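Local coordinates for lipoteichoic acid primase (PDB 4UOP), which is an extracellular, sulfatase-family catalytic domain from Listeria monocytogenes that holds a magnesium ion in its metal site, at residues Thr117-Pro121 / Ile357-Thr361; Met225-Ile229 / Asn249-Ala253; Lys233-Leu238 / Glu252-Tyr256. All coordinates share one frame; numbering follows the deposited sequence.

Overall arrangement
The three contacts illustrate how loops are fastened to one another and to a helix of an alpha/beta fold. Interaction 1 lies on the other side of the chain's centre from the remaining two, about 32 Å from interaction 2 and about 36 Å from interaction 3 between centres. It joins the loop after helix 107-117 to a loop beyond helix 341-348, so both other contacts fall between its segments in sequence. Interactions 2 and 3, with centres about 8 Å apart, bind successive parts of the excursion between strand 214-219 and helix 246-271 onto that helix, sharing Glu252 and Ala253. They also touch, Gln234 NE2 lying 2.8 Å from Ile229 O, so one loop is held along its own helix.

Interaction 1 of 3, residues Thr117-Pro121 / Ile357-Thr361; sequences TSTFP and IMFGT
Ser118 meets the loop 357-361 through both its carbonyl and its hydroxyl. Phe359 N donates to Ser118 O over 2.8 Å, a nearly straight bond (163°) that meets the carbonyl end-on, while Gly360 N reaches Ser118 OG at 3.1 Å by a more bent path. With OG anti to the backbone N (chi1 -157°), the hydroxyl is swung toward Gly360, though its stronger bond is to Ile339 O. Ser118 O also lies in the plane of the Phe359 ring, at its edge, 3.5 Å from Phe359 CD1. Flanking this polar centre, Phe120 CE2 rests 3.8 Å from Phe359 CB, and the methyl Thr119 CG2 lies 4.0 Å from Phe359 CD1. The arrangement forms where helix 107-117, which supplies the magnesium ligand Thr108 near its start, ends: Ser118 leaves helical geometry with positive phi. An ST turn spans this point, Thr117 OG1 accepting from Thr119 N at 3.1 Å and also from the hydroxyl Thr119 OG1, while itself bonded to Trp113 O. A water lies 2.7 Å from both Thr117 O and Ile357 O. Further out, helix 412-433 packs on Thr119, Phe120 and Ile357, and Ser428 OG pairs with Phe120 N.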
loop_
_atom_site.group_PDB
_atom_site.type_symbol
_atom_site.label_atom_id
_atom_site.label_comp_id
_atom_site.label_asym_id
_atom_site.label_seq_id
_atom_site.Cartn_x
_atom_site.Cartn_y
_atom_site.Cartn_z
ATOM N N THR B 117 -3.280 -17.897 7.634
ATOM C CA THR B 117 -1.896 -17.953 8.121
ATOM C C THR B 117 -1.718 -17.528 9.572
ATOM O O THR B 117 -0.692 -17.868 10.178
ATOM C CB THR B 117 -0.917 -17.089 7.271
ATOM O OG1 THR B 117 -1.156 -15.688 7.487
ATOM C CG2 THR B 117 -1.038 -17.418 5.806
ATOM N N SER B 118 -2.674 -16.770 10.125
ATOM C CA SER B 118 -2.503 -16.129 11.424
ATOM C C SER B 118 -1.201 -15.315 11.480
ATOM O O SER B 118 -0.496 -15.313 12.495
ATOM C CB SER B 118 -2.556 -17.173 12.553
ATOM O OG SER B 118 -2.906 -16.581 13.787
ATOM N N THR B 119 -0.858 -14.683 10.367
ATOM C CA THR B 119 0.239 -13.708 10.322
ATOM C C THR B 119 -0.347 -12.435 9.729
ATOM O O THR B 119 -1.389 -12.479 9.057
ATOM C CB THR B 119 1.439 -14.184 9.464
ATOM O OG1 THR B 119 1.084 -14.239 8.076
ATOM C CG2 THR B 119 1.919 -15.527 9.896
ATOM N N PHE B 120 0.327 -11.312 9.962
ATOM C CA PHE B 120 -0.170 -10.013 9.509
ATOM C C PHE B 120 0.047 -9.806 8.020
ATOM O O PHE B 120 1.063 -10.225 7.459
ATOM C CB PHE B 120 0.492 -8.882 10.305
ATOM C CG PHE B 120 0.061 -8.829 11.735
ATOM C CD1 PHE B 120 -1.120 -8.212 12.090
ATOM C CD2 PHE B 120 0.838 -9.417 12.732
ATOM C CE1 PHE B 120 -1.525 -8.165 13.413
ATOM C CE2 PHE B 120 0.439 -9.382 14.061
ATOM C CZ PHE B 120 -0.745 -8.751 14.408
ATOM N N PRO B 121 -0.909 -9.142 7.358
ATOM C CA PRO B 121 -0.626 -8.729 5.994
ATOM C C PRO B 121 0.483 -7.694 6.019
ATOM O O PRO B 121 0.724 -7.077 7.055
ATOM C CB PRO B 121 -1.945 -8.128 5.516
ATOM C CG PRO B 121 -2.658 -7.745 6.750
ATOM C CD PRO B 121 -2.212 -8.664 7.841
ATOM N N ILE B 357 3.962 -21.123 14.517
ATOM C CA ILE B 357 3.915 -19.732 14.928
ATOM C C ILE B 357 2.549 -19.158 14.520
ATOM O O ILE B 357 2.117 -19.330 13.377
ATOM C CB ILE B 357 5.081 -18.947 14.308
ATOM C CG1 ILE B 357 6.388 -19.356 15.007
ATOM C CG2 ILE B 357 4.866 -17.450 14.454
ATOM C CD1 ILE B 357 7.637 -19.103 14.197
ATOM N N MET B 358 1.852 -18.568 15.479
ATOM C CA MET B 358 0.569 -17.891 15.231
ATOM C C MET B 358 0.627 -16.536 15.923
ATOM O O MET B 358 0.936 -16.453 17.116
ATOM C CB MET B 358 -0.610 -18.724 15.764
ATOM C CG MET B 358 -0.866 -20.051 15.025
ATOM S SD MET B 358 -2.380 -20.881 15.576
ATOM C CE MET B 358 -2.036 -21.185 17.322
ATOM N N PHE B 359 0.336 -15.468 15.178
ATOM C CA PHE B 359 0.313 -14.131 15.757
ATOM C C PHE B 359 -1.050 -13.807 16.336
ATOM O O PHE B 359 -1.185 -12.884 17.124
ATOM C CB PHE B 359 0.745 -13.095 14.730
ATOM C CG PHE B 359 2.200 -13.179 14.413
ATOM C CD1 PHE B 359 2.674 -14.133 13.525
ATOM C CD2 PHE B 359 3.111 -12.372 15.077
ATOM C CE1 PHE B 359 4.037 -14.244 13.269
ATOM C CE2 PHE B 359 4.474 -12.478 14.823
ATOM C CZ PHE B 359 4.933 -13.417 13.923
ATOM N N GLY B 360 -2.054 -14.580 15.950
ATOM C CA GLY B 360 -3.378 -14.474 16.556
ATOM C C GLY B 360 -3.459 -15.212 17.866
ATOM O O GLY B 360 -2.527 -15.945 18.237
ATOM N N THR B 361 -4.586 -15.030 18.544
ATOM C CA THR B 361 -4.867 -15.584 19.853
ATOM C C THR B 361 -6.242 -16.269 19.851
ATOM O O THR B 361 -7.171 -15.822 19.180
ATOM C CB THR B 361 -4.861 -14.448 20.903
ATOM O OG1 THR B 361 -3.602 -13.763 20.845
ATOM C CG2 THR B 361 -5.090 -14.965 22.302
HETATM O O HOH W 1 0.542 -19.967 11.312
#

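Interaction 2 of 3, residues Met225-Ile229 / Asn249-Ala253; sequences MPFDI and NYFEA
Phe227 leaves its backbone facing helix 246-271, and each part of its side chain meets a different piece of the turn Asn249-Ala253. Its CB sits 3.5 Å from Asn249 O and 3.9 Å from the methyl Ala253 CB. From there chi1 of -40° leans the ring over Tyr250, bringing Phe227 CG within 3.8 Å of Tyr250 CA, while Tyr250 CB makes a CH-pi contact over the ring face. Further out, Tyr250 CD1 stands over the same face near Phe227 CE1 and CZ, 3.6 Å from CE1. The two rings form a T-shaped pair, centroids 5.2 Å apart and planes at 85°, in which Tyr250 offers its edge to the face of Phe227. The opposite face of the same ring is occupied by Met225 CA, 3.5 Å above its plane, at the start of a chain that passes through a cis peptide before Pro226. The phenylalanine is thereby sandwiched between its own loop and the helix. Beyond it, Ile229 CG1 lies 3.5 Å from Ala253 CA, and a water links Pro226 O to Asn249 ND2. Tyr250 OH bonds to Ser67 O, next to the magnesium ligand Glu66, and in the second subunit Ser240 and Lys243 pack on Pro226 and Met225. The loop belongs to a beta-alpha-beta crossover, from strand 214-219 through helix 246-271 to strand 277-283, directly after which come the metal ligands Asp284 and His285; the side chain of Phe227 lies about 9 Å from the magnesium ion.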
loop_
_atom_site.group_PDB
_atom_site.type_symbol
_atom_site.label_atom_id
_atom_site.label_comp_id
_atom_site.label_asym_id
_atom_site.label_seq_id
_atom_site.Cartn_x
_atom_site.Cartn_y
_atom_site.Cartn_z
ATOM N N MET B 225 -18.319 -3.864 -4.303
ATOM C CA MET B 225 -18.614 -2.586 -4.973
ATOM C C MET B 225 -18.465 -2.804 -6.482
ATOM O O MET B 225 -17.617 -3.598 -6.902
ATOM C CB MET B 225 -17.642 -1.526 -4.454
ATOM C CG MET B 225 -17.959 -0.071 -4.777
ATOM S SD MET B 225 -16.626 1.077 -4.339
ATOM C CE MET B 225 -16.816 1.260 -2.582
ATOM N N PRO B 226 -19.316 -2.157 -7.307
ATOM C CA PRO B 226 -20.331 -1.139 -7.029
ATOM C C PRO B 226 -21.701 -1.628 -6.545
ATOM O O PRO B 226 -22.661 -0.883 -6.654
ATOM C CB PRO B 226 -20.489 -0.454 -8.398
ATOM C CG PRO B 226 -20.308 -1.568 -9.364
ATOM C CD PRO B 226 -19.227 -2.440 -8.752
ATOM N N PHE B 227 -21.818 -2.845 -6.026
ATOM C CA PHE B 227 -23.078 -3.281 -5.389
ATOM C C PHE B 227 -24.242 -3.371 -6.380
ATOM O O PHE B 227 -25.390 -3.125 -6.008
ATOM C CB PHE B 227 -23.452 -2.362 -4.210
ATOM C CG PHE B 227 -22.279 -1.953 -3.370
ATOM C CD1 PHE B 227 -21.518 -2.909 -2.736
ATOM C CD2 PHE B 227 -21.930 -0.627 -3.220
ATOM C CE1 PHE B 227 -20.423 -2.557 -1.980
ATOM C CE2 PHE B 227 -20.826 -0.261 -2.451
ATOM C CZ PHE B 227 -20.069 -1.235 -1.833
ATOM N N ASP B 228 -23.930 -3.735 -7.624
ATOM C CA ASP B 228 -24.934 -3.826 -8.693
ATOM C C ASP B 228 -25.689 -5.141 -8.614
ATOM O O ASP B 228 -25.130 -6.190 -8.906
ATOM C CB ASP B 228 -24.258 -3.694 -10.063
ATOM C CG ASP B 228 -25.252 -3.724 -11.214
ATOM O OD1 ASP B 228 -26.432 -3.352 -11.018
ATOM O OD2 ASP B 228 -24.843 -4.111 -12.330
ATOM N N ILE B 229 -26.947 -5.073 -8.192
ATOM C CA ILE B 229 -27.807 -6.234 -8.102
ATOM C C ILE B 229 -28.903 -6.135 -9.180
ATOM O O ILE B 229 -29.504 -5.078 -9.341
ATOM C CB ILE B 229 -28.472 -6.267 -6.719
ATOM C CG1 ILE B 229 -27.413 -6.389 -5.604
ATOM C CG2 ILE B 229 -29.507 -7.363 -6.621
ATOM C CD1 ILE B 229 -26.598 -7.669 -5.644
ATOM N N ASN B 249 -27.534 1.111 -2.794
ATOM C CA ASN B 249 -27.118 -0.050 -3.555
ATOM C C ASN B 249 -26.417 -1.062 -2.649
ATOM O O ASN B 249 -26.613 -2.264 -2.803
ATOM C CB ASN B 249 -26.213 0.350 -4.715
ATOM C CG ASN B 249 -26.941 1.210 -5.741
ATOM O OD1 ASN B 249 -28.154 1.124 -5.880
ATOM N ND2 ASN B 249 -26.204 2.042 -6.442
ATOM N N TYR B 250 -25.640 -0.553 -1.704
ATOM C CA TYR B 250 -24.948 -1.383 -0.719
ATOM C C TYR B 250 -25.953 -2.193 0.069
ATOM O O TYR B 250 -25.814 -3.398 0.185
ATOM C CB TYR B 250 -24.121 -0.520 0.220
ATOM C CG TYR B 250 -23.446 -1.290 1.322
ATOM C CD1 TYR B 250 -22.275 -2.010 1.078
ATOM C CD2 TYR B 250 -23.970 -1.304 2.593
ATOM C CE1 TYR B 250 -21.643 -2.714 2.085
ATOM C CE2 TYR B 250 -23.348 -2.006 3.609
ATOM C CZ TYR B 250 -22.181 -2.697 3.349
ATOM O OH TYR B 250 -21.582 -3.394 4.370
ATOM N N PHE B 251 -27.010 -1.545 0.548
ATOM C CA PHE B 251 -28.046 -2.251 1.301
ATOM C C PHE B 251 -28.775 -3.337 0.491
ATOM O O PHE B 251 -29.078 -4.406 1.026
ATOM C CB PHE B 251 -29.073 -1.275 1.883
ATOM C CG PHE B 251 -28.615 -0.521 3.108
ATOM C CD1 PHE B 251 -27.833 -1.112 4.098
ATOM C CD2 PHE B 251 -29.015 0.795 3.288
ATOM C CE1 PHE B 251 -27.455 -0.397 5.215
ATOM C CE2 PHE B 251 -28.626 1.515 4.399
ATOM C CZ PHE B 251 -27.842 0.923 5.365
ATOM N N GLU B 252 -29.074 -3.084 -0.785
ATOM C CA GLU B 252 -29.678 -4.119 -1.635
ATOM C C GLU B 252 -28.730 -5.319 -1.790
ATOM O O GLU B 252 -29.159 -6.468 -1.765
ATOM C CB GLU B 252 -29.993 -3.607 -3.038
ATOM C CG GLU B 252 -30.946 -2.433 -3.092
ATOM C CD GLU B 252 -32.404 -2.798 -2.863
ATOM O OE1 GLU B 252 -32.749 -3.989 -2.635
ATOM O OE2 GLU B 252 -33.219 -1.852 -2.938
ATOM N N ALA B 253 -27.448 -5.035 -1.966
ATOM C CA ALA B 253 -26.457 -6.088 -2.216
ATOM C C ALA B 253 -26.199 -6.910 -0.966
ATOM O O ALA B 253 -26.126 -8.140 -1.041
ATOM C CB ALA B 253 -25.160 -5.503 -2.721
HETATM O O HOH W 2 -23.205 1.962 -5.944
#

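Interaction 3 of 3, residues Lys233-Leu238 / Glu252-Tyr256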
loop_
_atom_site.group_PDB
_atom_site.type_symbol
_atom_site.label_atom_id
_atom_site.label_comp_id
_atom_site.label_asym_id
_atom_site.label_seq_id
_atom_site.Cartn_x
_atom_site.Cartn_y
_atom_site.Cartn_z
ATOM N N LYS B 233 -33.832 -8.968 -8.367
ATOM C CA LYS B 233 -33.247 -9.505 -7.126
ATOM C C LYS B 233 -33.176 -8.458 -5.994
ATOM O O LYS B 233 -32.733 -8.777 -4.890
ATOM C CB LYS B 233 -31.842 -10.040 -7.410
ATOM C CG LYS B 233 -31.776 -11.175 -8.428
ATOM C CD LYS B 233 -32.382 -12.466 -7.905
ATOM C CE LYS B 233 -32.350 -13.598 -8.934
ATOM N NZ LYS B 233 -31.015 -13.751 -9.578
ATOM N N GLN B 234 -33.587 -7.220 -6.270
ATOM C CA GLN B 234 -33.627 -6.158 -5.259
ATOM C C GLN B 234 -34.925 -6.245 -4.472
ATOM O O GLN B 234 -36.015 -6.089 -5.028
ATOM C CB GLN B 234 -33.503 -4.787 -5.905
ATOM C CG GLN B 234 -32.157 -4.558 -6.570
ATOM C CD GLN B 234 -32.050 -3.204 -7.225
ATOM O OE1 GLN B 234 -32.739 -2.258 -6.839
ATOM N NE2 GLN B 234 -31.190 -3.099 -8.221
ATOM N N GLU B 235 -34.816 -6.508 -3.176
ATOM C CA GLU B 235 -35.999 -6.767 -2.361
ATOM C C GLU B 235 -36.299 -5.694 -1.329
ATOM O O GLU B 235 -37.329 -5.761 -0.659
ATOM C CB GLU B 235 -35.868 -8.133 -1.680
ATOM C CG GLU B 235 -35.999 -9.295 -2.650
ATOM C CD GLU B 235 -35.925 -10.649 -1.968
ATOM O OE1 GLU B 235 -35.914 -10.713 -0.717
ATOM O OE2 GLU B 235 -35.875 -11.662 -2.700
ATOM N N ILE B 236 -35.419 -4.713 -1.194
ATOM C CA ILE B 236 -35.650 -3.607 -0.276
ATOM C C ILE B 236 -36.272 -2.439 -1.040
ATOM O O ILE B 236 -35.713 -1.977 -2.032
ATOM C CB ILE B 236 -34.328 -3.158 0.388
ATOM C CG1 ILE B 236 -33.635 -4.348 1.069
ATOM C CG2 ILE B 236 -34.565 -2.035 1.388
ATOM C CD1 ILE B 236 -34.474 -5.064 2.104
ATOM N N ASP B 237 -37.441 -1.990 -0.599
ATOM C CA ASP B 237 -38.028 -0.758 -1.124
ATOM C C ASP B 237 -37.340 0.416 -0.415
ATOM O O ASP B 237 -37.565 0.649 0.770
ATOM C CB ASP B 237 -39.545 -0.732 -0.900
ATOM C CG ASP B 237 -40.190 0.579 -1.353
ATOM O OD1 ASP B 237 -39.768 1.141 -2.392
ATOM O OD2 ASP B 237 -41.126 1.046 -0.661
ATOM N N LEU B 238 -36.490 1.126 -1.147
ATOM C CA LEU B 238 -35.608 2.129 -0.547
ATOM C C LEU B 238 -36.308 3.484 -0.440
ATOM O O LEU B 238 -36.990 3.885 -1.381
ATOM C CB LEU B 238 -34.355 2.311 -1.395
ATOM C CG LEU B 238 -33.319 1.187 -1.402
ATOM C CD1 LEU B 238 -32.255 1.482 -2.437
ATOM C CD2 LEU B 238 -32.687 1.030 -0.038
ATOM N N GLU B 252 -29.074 -3.084 -0.785
ATOM C CA GLU B 252 -29.678 -4.119 -1.635
ATOM C C GLU B 252 -28.730 -5.319 -1.790
ATOM O O GLU B 252 -29.159 -6.468 -1.765
ATOM C CB GLU B 252 -29.993 -3.607 -3.038
ATOM C CG GLU B 252 -30.946 -2.433 -3.092
ATOM C CD GLU B 252 -32.404 -2.798 -2.863
ATOM O OE1 GLU B 252 -32.749 -3.989 -2.635
ATOM O OE2 GLU B 252 -33.219 -1.852 -2.938
ATOM N N ALA B 253 -27.448 -5.035 -1.966
ATOM C CA ALA B 253 -26.457 -6.088 -2.216
ATOM C C ALA B 253 -26.199 -6.910 -0.966
ATOM O O ALA B 253 -26.126 -8.140 -1.041
ATOM C CB ALA B 253 -25.160 -5.503 -2.721
ATOM N N VAL B 254 -26.073 -6.242 0.168
ATOM C CA VAL B 254 -25.885 -6.946 1.443
ATOM C C VAL B 254 -27.121 -7.798 1.763
ATOM O O VAL B 254 -26.996 -8.927 2.218
ATOM C CB VAL B 254 -25.570 -5.954 2.570
ATOM C CG1 VAL B 254 -25.739 -6.596 3.935
ATOM C CG2 VAL B 254 -24.157 -5.408 2.384
ATOM N N HIS B 255 -28.315 -7.268 1.478
ATOM C CA HIS B 255 -29.533 -8.004 1.712
ATOM C C HIS B 255 -29.591 -9.248 0.832
ATOM O O HIS B 255 -29.979 -10.305 1.289
ATOM C CB HIS B 255 -30.764 -7.125 1.469
ATOM C CG HIS B 255 -32.055 -7.842 1.685
ATOM N ND1 HIS B 255 -32.546 -8.120 2.941
ATOM C CD2 HIS B 255 -32.940 -8.367 0.808
ATOM C CE1 HIS B 255 -33.699 -8.758 2.823
ATOM N NE2 HIS B 255 -33.955 -8.926 1.541
ATOM N N TYR B 256 -29.219 -9.108 -0.438
ATOM C CA TYR B 256 -29.151 -10.243 -1.336
ATOM C C TYR B 256 -28.153 -11.293 -0.807
ATOM O O TYR B 256 -28.461 -12.485 -0.729
ATOM C CB TYR B 256 -28.764 -9.802 -2.745
ATOM C CG TYR B 256 -28.454 -10.966 -3.631
ATOM C CD1 TYR B 256 -29.478 -11.697 -4.245
ATOM C CD2 TYR B 256 -27.128 -11.404 -3.813
ATOM C CE1 TYR B 256 -29.184 -12.799 -5.029
ATOM C CE2 TYR B 256 -26.837 -12.496 -4.596
ATOM C CZ TYR B 256 -27.867 -13.191 -5.204
ATOM O OH TYR B 256 -27.558 -14.298 -5.966
HETATM O O HOH W 3 -31.873 -7.364 -2.220
HETATM O O HOH W 4 -29.254 -15.134 -7.675
HETATM O O HOH W 5 -32.897 0.261 -5.541
#
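Ile236 lays its terminal methyl over one face of the His255 ring, CD1 sitting 3.6 Å from the ring centroid and only 7° off the normal, a CH-pi contact centred on the imidazole. At the edge of that ring, Glu235 OE1 receives a weak hydrogen bond from His255 NE2 at 3.5 Å, the carboxylate turned well out of the ring plane; the firmer bond of the ring is from His255 ND1 to Ile82 O. Where Ile236 passes the helix it also meets Glu252. This glutamate bends at chi2 (-76°), which carries its carboxyl group in against the backbone of 235-236. There Ile236 N donates to Glu252 OE1 on the syn side, 3.1 Å away and at 158°. The other oxygen, Glu252 OE2, lies just 2.7 Å from Ile236 O, an approach consistent with a carboxyl group that probably carries a proton. The pattern is that of a loop pinned to the second and third turns of the helix it leads into: 233-238 belongs to the link between strand 214-219 and helix 246-271 of the sulfatase-type alpha/beta fold. Leu238 CG lies 3.4 Å from Glu252 OE2, and the aliphatic Gln234 CB is equally close to Glu252 OE1. One water donates to Gln234 OE1 and, weakly, to Glu252 OE2. Another accepts from Glu235 N and donates to Lys233 O and to Glu252 O, the last at 2.9 Å. Lys233 CB approaches Tyr256 CD1 at 4.3 Å, and a third water bridges Lys233 NZ and Tyr256 OH.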